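Local coordinates for aspartate semialdehyde dehydrogenase (Francisella tularensis subsp. tularensis, PDB 4WOJ), which probably catalyses the NADPH-dependent reductive dephosphorylation of aspartyl-4-phosphate to aspartate semialdehyde, a shared step in the synthesis of lysine, threonine and methionine, at residues B[335-338]-B[344-347]. Sequence-based numbering, arbitrary orientation.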
loop_
_atom_site.group_PDB
_atom_site.type_symbol
_atom_site.label_atom_id
_atom_site.label_comp_id
_atom_site.label_asym_id
_atom_site.label_seq_id
_atom_site.Cartn_x
_atom_site.Cartn_y
_atom_site.Cartn_z
ATOM N N LYS B 335 -17.034 -3.508 -4.000
ATOM C CA LYS B 335 -17.465 -3.762 -5.350
ATOM C C LYS B 335 -17.344 -5.226 -5.678
ATOM O O LYS B 335 -16.626 -5.988 -5.025
ATOM C CB LYS B 335 -16.639 -2.927 -6.303
ATOM C CG LYS B 335 -15.191 -3.326 -6.363
ATOM C CD LYS B 335 -14.413 -2.477 -7.348
ATOM C CE LYS B 335 -13.120 -3.174 -7.761
ATOM N NZ LYS B 335 -11.997 -2.205 -7.927
ATOM N N SER B 336 -18.073 -5.618 -6.690
ATOM C CA SER B 336 -18.007 -6.982 -7.225
ATOM C C SER B 336 -16.757 -7.072 -8.058
ATOM O O SER B 336 -16.137 -6.078 -8.382
ATOM C CB SER B 336 -19.216 -7.251 -8.101
ATOM O OG SER B 336 -19.192 -6.312 -9.148
ATOM N N SER B 337 -16.384 -8.278 -8.385
ATOM C CA SER B 337 -15.089 -8.606 -8.949
ATOM C C SER B 337 -15.271 -9.350 -10.289
ATOM O O SER B 337 -16.216 -10.075 -10.464
ATOM C CB SER B 337 -14.360 -9.545 -7.974
ATOM O OG SER B 337 -13.035 -9.832 -8.401
ATOM N N LEU B 338 -14.330 -9.122 -11.191
ATOM C CA LEU B 338 -14.197 -9.791 -12.447
ATOM C C LEU B 338 -13.599 -11.184 -12.327
ATOM O O LEU B 338 -13.567 -11.933 -13.275
ATOM C CB LEU B 338 -13.258 -8.977 -13.324
ATOM C CG LEU B 338 -13.792 -7.624 -13.744
ATOM C CD1 LEU B 338 -12.697 -6.834 -14.495
ATOM C CD2 LEU B 338 -15.053 -7.780 -14.579
ATOM N N PHE B 344 -15.747 -10.570 -3.935
ATOM C CA PHE B 344 -15.852 -9.083 -3.914
ATOM C C PHE B 344 -14.583 -8.457 -3.395
ATOM O O PHE B 344 -13.762 -9.113 -2.781
ATOM C CB PHE B 344 -17.062 -8.577 -3.121
ATOM C CG PHE B 344 -16.862 -8.539 -1.633
ATOM C CD1 PHE B 344 -17.138 -9.651 -0.858
ATOM C CD2 PHE B 344 -16.529 -7.347 -0.988
ATOM C CE1 PHE B 344 -16.996 -9.623 0.513
ATOM C CE2 PHE B 344 -16.370 -7.320 0.377
ATOM C CZ PHE B 344 -16.589 -8.458 1.134
ATOM N N HIS B 345 -14.426 -7.182 -3.709
ATOM C CA HIS B 345 -13.305 -6.359 -3.213
ATOM C C HIS B 345 -13.802 -5.249 -2.331
ATOM O O HIS B 345 -14.908 -4.744 -2.528
ATOM C CB HIS B 345 -12.591 -5.691 -4.376
ATOM C CG HIS B 345 -12.197 -6.637 -5.467
ATOM N ND1 HIS B 345 -11.040 -7.387 -5.427
ATOM C CD2 HIS B 345 -12.804 -6.950 -6.637
ATOM C CE1 HIS B 345 -10.945 -8.109 -6.524
ATOM N NE2 HIS B 345 -11.995 -7.851 -7.279
ATOM N N CYS B 346 -12.964 -4.838 -1.383
ATOM C CA CYS B 346 -13.203 -3.670 -0.580
ATOM C C CYS B 346 -11.874 -3.253 -0.037
ATOM O O CYS B 346 -10.914 -3.961 -0.228
ATOM C CB CYS B 346 -14.179 -3.927 0.565
ATOM S SG CYS B 346 -13.726 -5.242 1.694
ATOM N N PHE B 347 -11.845 -2.064 0.569
ATOM C CA PHE B 347 -10.661 -1.459 1.196
ATOM C C PHE B 347 -11.081 -0.945 2.556
ATOM O O PHE B 347 -12.072 -0.271 2.655
ATOM C CB PHE B 347 -10.144 -0.272 0.366
ATOM C CG PHE B 347 -8.770 0.212 0.743
ATOM C CD1 PHE B 347 -7.644 -0.402 0.263
ATOM C CD2 PHE B 347 -8.602 1.368 1.538
ATOM C CE1 PHE B 347 -6.383 0.070 0.595
ATOM C CE2 PHE B 347 -7.353 1.844 1.870
ATOM C CZ PHE B 347 -6.230 1.191 1.400
#
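Lys335 and His345 pair across the loop end of an antiparallel beta hairpin, in the dimerisation domain, where strands 329-336 and 343-351 lie side by side in the mixed sheet. They form a hydrogen-bonded pair: Lys335 N gives its hydrogen to His345 O at 2.9 Å, and His345 N returns one to Lys335 O at 2.8 Å, both N-H...O angles being 165°. Ser336 and Phe344 make the next, non-hydrogen-bonded pair; there the ladder ends, and side chains take over the link.

That link comes from Ser337. Its OG, anti to the backbone N (chi1 -175°), meets His345 NE2 obliquely, from out of the imidazole plane, in a hydrogen bond that is short at 2.5 Å but not well directed; either partner could be the donor. Ser337 CB is crowded against the NE2-CD2 side of the ring, with CB only 3.0 Å from His345 NE2, while Ser336 O lies farther off, at the ring's edge and near its plane. On the same face of the sheet the lysine chain crosses the histidine at a slant, Lys335 CG lying 4.0 Å from His345 CB and Lys335 CE close to His345 CD2. Phe344 turns to the other face, where its side chain packs on Ile293 and Ile297 of helix 290-298.

Lys335 and His345 each also have a polar partner beyond the hairpin. Lys335 NZ makes a salt bridge to Glu244 and a hydrogen bond to Gly265 O, both of the second subunit, where Asn163 also packs on His345. Thr281 OG1, on the neighbouring strand 275-284, bonds His345 ND1, and Ser337 OG also bonds Leu339 N in the connecting loop. The two ring bonds, the one from ND1 being the sounder support, probably hold the imidazole in one rotation, tying the start of the loop to the sheet beside a lysine committed to the dimer interface.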